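Local structure of 3-oxoacyl-[acyl-carrier-protein] synthase (Arabidopsis thaliana, 2IX4) at residues 7-19 / 63-75. The protein catalyses the condensation steps of mitochondrial fatty acid synthesis, lengthening acyl chains by two carbons taken from malonyl-ACP. Numbering follows the deposited sequence.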
ATOM      1  N   GLY A   7     -13.132 -11.782  15.402  1.00 19.64           N
ATOM      2  CA  GLY A   7     -13.587 -12.520  14.228  1.00 19.41           C
ATOM      3  C   GLY A   7     -12.440 -12.955  13.343  1.00 19.49           C
ATOM      4  O   GLY A   7     -11.490 -12.202  13.145  1.00 19.20           O
ATOM      5  N   LEU A   8     -12.534 -14.177  12.822  1.00 19.65           N
ATOM      6  CA  LEU A   8     -11.520 -14.725  11.921  1.00 19.72           C
ATOM      7  C   LEU A   8     -12.155 -15.176  10.608  1.00 20.05           C
ATOM      8  O   LEU A   8     -13.253 -15.741  10.599  1.00 19.75           O
ATOM      9  CB  LEU A   8     -10.785 -15.904  12.576  1.00 19.74           C
ATOM     10  CG  LEU A   8     -10.096 -15.752  13.940  1.00 19.29           C
ATOM     11  CD1 LEU A   8      -9.578 -17.097  14.417  1.00 18.97           C
ATOM     12  CD2 LEU A   8      -8.962 -14.746  13.901  1.00 18.97           C
ATOM     13  N   GLY A   9     -11.461 -14.923   9.499  1.00 20.05           N
ATOM     14  CA  GLY A   9     -11.954 -15.320   8.183  1.00 20.35           C
ATOM     15  C   GLY A   9     -10.810 -15.555   7.222  1.00 20.61           C
ATOM     16  O   GLY A   9      -9.840 -14.798   7.214  1.00 20.51           O
ATOM     17  N   MET A  10     -10.913 -16.609   6.416  1.00 20.82           N
ATOM     18  CA  MET A  10      -9.852 -16.917   5.453  1.00 21.36           C
ATOM     19  C   MET A  10     -10.305 -17.803   4.299  1.00 21.41           C
ATOM     20  O   MET A  10     -11.275 -18.561   4.411  1.00 21.25           O
ATOM     21  CB  MET A  10      -8.633 -17.538   6.159  1.00 21.57           C
ATOM     22  CG  MET A  10      -8.828 -18.977   6.653  1.00 22.25           C
ATOM     23  SD  MET A  10      -7.796 -19.444   8.057  1.00 25.45           S
ATOM     24  CE  MET A  10      -6.202 -18.791   7.574  1.00 21.85           C
ATOM     25  N   VAL A  11      -9.590 -17.676   3.187  1.00 21.56           N
ATOM     26  CA  VAL A  11      -9.714 -18.580   2.047  1.00 21.67           C
ATOM     27  C   VAL A  11      -8.294 -18.891   1.578  1.00 21.61           C
ATOM     28  O   VAL A  11      -7.542 -17.989   1.205  1.00 21.46           O
ATOM     29  CB  VAL A  11     -10.640 -18.003   0.919  1.00 21.90           C
ATOM     30  CG1 VAL A  11     -10.250 -16.581   0.523  1.00 22.50           C
ATOM     31  CG2 VAL A  11     -10.679 -18.921  -0.295  1.00 21.95           C
ATOM     32  N   THR A  12      -7.921 -20.167   1.650  1.00 21.43           N
ATOM     33  CA  THR A  12      -6.528 -20.589   1.438  1.00 21.32           C
ATOM     34  C   THR A  12      -6.462 -21.814   0.521  1.00 21.24           C
ATOM     35  O   THR A  12      -7.503 -22.391   0.191  1.00 21.27           O
ATOM     36  CB  THR A  12      -5.823 -20.935   2.783  1.00 21.32           C
ATOM     37  OG1 THR A  12      -6.376 -22.142   3.325  1.00 21.81           O
ATOM     38  CG2 THR A  12      -5.957 -19.804   3.800  1.00 20.86           C
ATOM     39  N   PRO A  13      -5.241 -22.220   0.105  1.00 21.25           N
ATOM     40  CA  PRO A  13      -5.075 -23.488  -0.614  1.00 21.31           C
ATOM     41  C   PRO A  13      -5.459 -24.741   0.186  1.00 21.56           C
ATOM     42  O   PRO A  13      -5.504 -25.836  -0.381  1.00 21.67           O
ATOM     43  CB  PRO A  13      -3.579 -23.503  -0.951  1.00 21.10           C
ATOM     44  CG  PRO A  13      -3.179 -22.060  -0.921  1.00 21.00           C
ATOM     45  CD  PRO A  13      -3.953 -21.509   0.223  1.00 21.04           C
ATOM     46  N   LEU A  14      -5.724 -24.582   1.482  1.00 21.85           N
ATOM     47  CA  LEU A  14      -6.235 -25.671   2.315  1.00 22.10           C
ATOM     48  C   LEU A  14      -7.751 -25.593   2.479  1.00 22.53           C
ATOM     49  O   LEU A  14      -8.336 -26.348   3.263  1.00 22.66           O
ATOM     50  CB  LEU A  14      -5.555 -25.678   3.689  1.00 22.16           C
ATOM     51  CG  LEU A  14      -4.027 -25.815   3.741  1.00 21.89           C
ATOM     52  CD1 LEU A  14      -3.533 -25.668   5.174  1.00 21.67           C
ATOM     53  CD2 LEU A  14      -3.561 -27.139   3.139  1.00 21.41           C
ATOM     54  N   GLY A  15      -8.380 -24.674   1.750  1.00 22.69           N
ATOM     55  CA  GLY A  15      -9.837 -24.572   1.730  1.00 22.99           C
ATOM     56  C   GLY A  15     -10.387 -23.189   2.019  1.00 23.14           C
ATOM     57  O   GLY A  15      -9.670 -22.300   2.483  1.00 22.87           O
ATOM     58  N   ARG A  16     -11.670 -23.013   1.726  1.00 23.26           N
ATOM     59  CA  ARG A  16     -12.371 -21.787   2.061  1.00 23.85           C
ATOM     60  C   ARG A  16     -12.960 -21.937   3.457  1.00 24.12           C
ATOM     61  O   ARG A  16     -13.675 -22.903   3.734  1.00 23.97           O
ATOM     62  CB  ARG A  16     -13.461 -21.494   1.022  1.00 24.00           C
ATOM     63  CG  ARG A  16     -14.268 -20.217   1.260  1.00 24.53           C
ATOM     64  CD  ARG A  16     -15.574 -20.510   1.978  1.00 25.48           C
ATOM     65  NE  ARG A  16     -16.364 -21.497   1.246  1.00 26.76           N
ATOM     66  CZ  ARG A  16     -17.413 -22.147   1.739  1.00 27.12           C
ATOM     67  NH1 ARG A  16     -17.827 -21.920   2.981  1.00 28.31           N
ATOM     68  NH2 ARG A  16     -18.052 -23.025   0.983  1.00 27.44           N
ATOM     69  N   GLY A  17     -12.648 -20.985   4.333  1.00 24.42           N
ATOM     70  CA  GLY A  17     -13.136 -21.014   5.711  1.00 24.91           C
ATOM     71  C   GLY A  17     -12.054 -21.366   6.714  1.00 25.20           C
ATOM     72  O   GLY A  17     -11.138 -22.136   6.406  1.00 25.19           O
ATOM     73  N   VAL A  18     -12.165 -20.796   7.913  1.00 25.65           N
ATOM     74  CA  VAL A  18     -11.218 -21.047   9.008  1.00 26.22           C
ATOM     75  C   VAL A  18     -11.227 -22.519   9.438  1.00 26.52           C
ATOM     76  O   VAL A  18     -10.168 -23.137   9.555  1.00 26.59           O
ATOM     77  CB  VAL A  18     -11.483 -20.109  10.229  1.00 26.28           C
ATOM     78  CG1 VAL A  18     -10.634 -20.510  11.430  1.00 26.36           C
ATOM     79  CG2 VAL A  18     -11.208 -18.655   9.864  1.00 26.08           C
ATOM     80  N   GLU A  19     -12.422 -23.071   9.650  1.00 26.81           N
ATOM     81  CA  GLU A  19     -12.585 -24.463  10.083  1.00 27.17           C
ATOM     82  C   GLU A  19     -11.821 -25.435   9.177  1.00 26.62           C
ATOM     83  O   GLU A  19     -10.990 -26.211   9.657  1.00 26.66           O
ATOM     84  CB  GLU A  19     -14.072 -24.834  10.148  1.00 27.58           C
ATOM     85  CG  GLU A  19     -14.391 -26.103  10.952  1.00 30.20           C
ATOM     86  CD  GLU A  19     -14.305 -27.389  10.133  1.00 33.53           C
ATOM     87  OE1 GLU A  19     -14.715 -27.386   8.949  1.00 34.58           O
ATOM     88  OE2 GLU A  19     -13.838 -28.414  10.684  1.00 35.26           O
ATOM     89  N   ALA A  63       0.227 -23.277  -5.031  1.00 19.04           N
ATOM     90  CA  ALA A  63      -0.815 -23.624  -4.070  1.00 19.36           C
ATOM     91  C   ALA A  63      -2.087 -22.845  -4.368  1.00 19.42           C
ATOM     92  O   ALA A  63      -2.110 -21.622  -4.257  1.00 19.37           O
ATOM     93  CB  ALA A  63      -0.339 -23.348  -2.667  1.00 19.45           C
ATOM     94  N   PHE A  64      -3.144 -23.570  -4.726  1.00 19.85           N
ATOM     95  CA  PHE A  64      -4.365 -22.971  -5.260  1.00 20.04           C
ATOM     96  C   PHE A  64      -5.539 -23.024  -4.294  1.00 20.24           C
ATOM     97  O   PHE A  64      -5.761 -24.033  -3.624  1.00 20.29           O
ATOM     98  CB  PHE A  64      -4.792 -23.691  -6.547  1.00 20.18           C
ATOM     99  CG  PHE A  64      -3.832 -23.531  -7.693  1.00 20.27           C
ATOM    100  CD1 PHE A  64      -2.795 -24.439  -7.878  1.00 20.21           C
ATOM    101  CD2 PHE A  64      -3.982 -22.488  -8.599  1.00 20.41           C
ATOM    102  CE1 PHE A  64      -1.906 -24.304  -8.944  1.00 20.24           C
ATOM    103  CE2 PHE A  64      -3.102 -22.345  -9.668  1.00 20.71           C
ATOM    104  CZ  PHE A  64      -2.058 -23.255  -9.836  1.00 20.63           C
ATOM    105  N   VAL A  65      -6.306 -21.939  -4.254  1.00 20.37           N
ATOM    106  CA  VAL A  65      -7.605 -21.941  -3.590  1.00 20.54           C
ATOM    107  C   VAL A  65      -8.541 -22.886  -4.356  1.00 20.72           C
ATOM    108  O   VAL A  65      -8.660 -22.772  -5.576  1.00 20.48           O
ATOM    109  CB  VAL A  65      -8.210 -20.515  -3.551  1.00 20.50           C
ATOM    110  CG1 VAL A  65      -9.696 -20.559  -3.197  1.00 20.25           C
ATOM    111  CG2 VAL A  65      -7.436 -19.628  -2.581  1.00 20.52           C
ATOM    112  N   PRO A  66      -9.192 -23.831  -3.646  1.00 21.13           N
ATOM    113  CA  PRO A  66     -10.183 -24.687  -4.299  1.00 21.35           C
ATOM    114  C   PRO A  66     -11.490 -23.947  -4.597  1.00 21.53           C
ATOM    115  O   PRO A  66     -12.119 -23.396  -3.686  1.00 21.60           O
ATOM    116  CB  PRO A  66     -10.411 -25.809  -3.279  1.00 21.29           C
ATOM    117  CG  PRO A  66     -10.100 -25.200  -1.971  1.00 21.47           C
ATOM    118  CD  PRO A  66      -9.032 -24.164  -2.216  1.00 21.18           C
ATOM    119  N   TYR A  67     -11.878 -23.938  -5.869  1.00 21.60           N
ATOM    120  CA  TYR A  67     -13.116 -23.302  -6.317  1.00 21.59           C
ATOM    121  C   TYR A  67     -14.243 -24.320  -6.358  1.00 21.55           C
ATOM    122  O   TYR A  67     -13.999 -25.507  -6.558  1.00 21.52           O
ATOM    123  CB  TYR A  67     -12.935 -22.704  -7.717  1.00 21.70           C
ATOM    124  CG  TYR A  67     -12.210 -21.371  -7.780  1.00 21.53           C
ATOM    125  CD1 TYR A  67     -12.740 -20.308  -8.511  1.00 21.59           C
ATOM    126  CD2 TYR A  67     -10.988 -21.177  -7.134  1.00 21.53           C
ATOM    127  CE1 TYR A  67     -12.078 -19.084  -8.585  1.00 21.37           C
ATOM    128  CE2 TYR A  67     -10.324 -19.957  -7.202  1.00 21.88           C
ATOM    129  CZ  TYR A  67     -10.875 -18.917  -7.930  1.00 22.04           C
ATOM    130  OH  TYR A  67     -10.218 -17.708  -8.000  1.00 22.75           O
ATOM    131  N   GLY A  68     -15.475 -23.857  -6.179  1.00 21.61           N
ATOM    132  CA  GLY A  68     -16.634 -24.740  -6.259  1.00 21.96           C
ATOM    133  C   GLY A  68     -17.780 -24.301  -5.374  1.00 22.27           C
ATOM    134  O   GLY A  68     -17.628 -23.404  -4.545  1.00 22.13           O
ATOM    135  N   SER A  69     -18.928 -24.948  -5.551  1.00 22.76           N
ATOM    136  CA  SER A  69     -20.145 -24.591  -4.826  1.00 23.45           C
ATOM    137  C   SER A  69     -20.414 -25.500  -3.620  1.00 23.96           C
ATOM    138  O   SER A  69     -21.485 -25.432  -3.006  1.00 24.00           O
ATOM    139  CB  SER A  69     -21.342 -24.598  -5.781  1.00 23.48           C
ATOM    140  OG  SER A  69     -21.353 -25.774  -6.563  1.00 23.93           O
ATOM    141  N   ASN A  70     -19.433 -26.338  -3.287  1.00 24.42           N
ATOM    142  CA  ASN A  70     -19.533 -27.271  -2.163  1.00 24.76           C
ATOM    143  C   ASN A  70     -18.836 -26.723  -0.909  1.00 24.75           C
ATOM    144  O   ASN A  70     -18.078 -25.754  -1.007  1.00 24.84           O
ATOM    145  CB  ASN A  70     -18.958 -28.638  -2.559  1.00 24.87           C
ATOM    146  CG  ASN A  70     -19.661 -29.243  -3.763  1.00 25.59           C
ATOM    147  OD1 ASN A  70     -20.873 -29.464  -3.747  1.00 25.85           O
ATOM    148  ND2 ASN A  70     -18.897 -29.519  -4.814  1.00 26.31           N
ATOM    149  N   PRO A  71     -19.117 -27.311   0.278  1.00 24.67           N
ATOM    150  CA  PRO A  71     -18.445 -26.873   1.509  1.00 24.34           C
ATOM    151  C   PRO A  71     -16.918 -26.883   1.403  1.00 24.03           C
ATOM    152  O   PRO A  71     -16.340 -27.793   0.803  1.00 23.87           O
ATOM    153  CB  PRO A  71     -18.917 -27.894   2.548  1.00 24.50           C
ATOM    154  CG  PRO A  71     -20.252 -28.341   2.045  1.00 24.60           C
ATOM    155  CD  PRO A  71     -20.102 -28.379   0.549  1.00 24.79           C
ATOM    156  N   GLY A  72     -16.282 -25.861   1.970  1.00 23.67           N
ATOM    157  CA  GLY A  72     -14.825 -25.737   1.951  1.00 23.35           C
ATOM    158  C   GLY A  72     -14.246 -25.232   0.641  1.00 23.21           C
ATOM    159  O   GLY A  72     -13.025 -25.166   0.487  1.00 23.20           O
ATOM    160  N   GLU A  73     -15.120 -24.866  -0.299  1.00 23.03           N
ATOM    161  CA  GLU A  73     -14.698 -24.369  -1.614  1.00 22.85           C
ATOM    162  C   GLU A  73     -15.090 -22.906  -1.834  1.00 22.55           C
ATOM    163  O   GLU A  73     -16.099 -22.436  -1.299  1.00 22.48           O
ATOM    164  CB  GLU A  73     -15.279 -25.241  -2.734  1.00 23.01           C
ATOM    165  CG  GLU A  73     -14.810 -26.692  -2.701  1.00 23.31           C
ATOM    166  CD  GLU A  73     -15.459 -27.557  -3.772  1.00 24.31           C
ATOM    167  OE1 GLU A  73     -14.801 -28.512  -4.228  1.00 25.17           O
ATOM    168  OE2 GLU A  73     -16.618 -27.292  -4.160  1.00 24.69           O
ATOM    169  N   PHE A  74     -14.283 -22.194  -2.619  1.00 21.92           N
ATOM    170  CA  PHE A  74     -14.537 -20.792  -2.943  1.00 21.50           C
ATOM    171  C   PHE A  74     -15.424 -20.683  -4.182  1.00 21.44           C
ATOM    172  O   PHE A  74     -15.016 -21.072  -5.276  1.00 21.33           O
ATOM    173  CB  PHE A  74     -13.207 -20.059  -3.162  1.00 21.48           C
ATOM    174  CG  PHE A  74     -13.356 -18.657  -3.686  1.00 21.35           C
ATOM    175  CD1 PHE A  74     -13.671 -17.608  -2.825  1.00 21.05           C
ATOM    176  CD2 PHE A  74     -13.164 -18.381  -5.041  1.00 21.45           C
ATOM    177  CE1 PHE A  74     -13.802 -16.307  -3.305  1.00 20.92           C
ATOM    178  CE2 PHE A  74     -13.296 -17.087  -5.532  1.00 20.94           C
ATOM    179  CZ  PHE A  74     -13.615 -16.046  -4.664  1.00 21.29           C
ATOM    180  N   ASP A  75     -16.632 -20.151  -4.005  1.00 21.19           N
ATOM    181  CA  ASP A  75     -17.597 -20.026  -5.101  1.00 21.10           C
ATOM    182  C   ASP A  75     -17.456 -18.698  -5.848  1.00 20.99           C
ATOM    183  O   ASP A  75     -17.908 -17.655  -5.372  1.00 20.65           O
ATOM    184  CB  ASP A  75     -19.030 -20.195  -4.573  1.00 21.02           C
ATOM    185  CG  ASP A  75     -20.059 -20.332  -5.684  1.00 21.36           C
ATOM    186  OD1 ASP A  75     -19.679 -20.398  -6.873  1.00 21.65           O
ATOM    187  OD2 ASP A  75     -21.265 -20.383  -5.361  1.00 21.43           O
TER
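Arg16 grips the backbone carbonyl of Glu73 side-on, NE to O at 2.7 Å and NH2 to the same O at 3.1 Å, with the oxygen lying in the guanidinium plane. NH2 comes in the carbonyl plane on a lone pair, whereas NE sits above that plane and makes the straighter bond. With CG anti to the backbone N (chi1 -180°), the chain bends at chi2 and chi3 and curls the guanidinium round this oxygen; the amide N of Gly72 lies over one face of the guanidinium. Arg16 N donates almost straight (176°) to Gly72 O at 2.8 Å, so one residue holds two successive carbonyls of the 63-75 loop. Were Arg16 cut back to an alanine, Glu73 O would probably lose both side-chain donors and the Asn70-Glu73 type II turn would be less firmly held. Farther along, the Thr12-Gly15 type I turn lies against Ala63 to Pro66; it contains an ST turn in which Leu14 N donates to Thr12 OG1, itself hydrogen-bonded to Thr21 OG1. Pro13 CA makes a CH-O contact with Phe64 O at 3.1 Å, and Pro13 CG rests on Ala63 CB. Pro66 CG reaches Gly15 CA at 3.8 Å. Beneath, Val11 CG2 presses tightly on Val65 CG1 (3.5 Å) and reaches Phe74 CB at 4.0 Å, while Tyr91 and Cys94 of helix 87-102 add to this apolar layer. The contact joins the end of strand 3-12, in the central mixed sheet of this thiolase-like enzyme, to the loop between strand 61-63 and helix 76-79. All three hydrogen bonds across it end on neutral backbone carbonyls, while Glu73 OE2 is turned to Asn70.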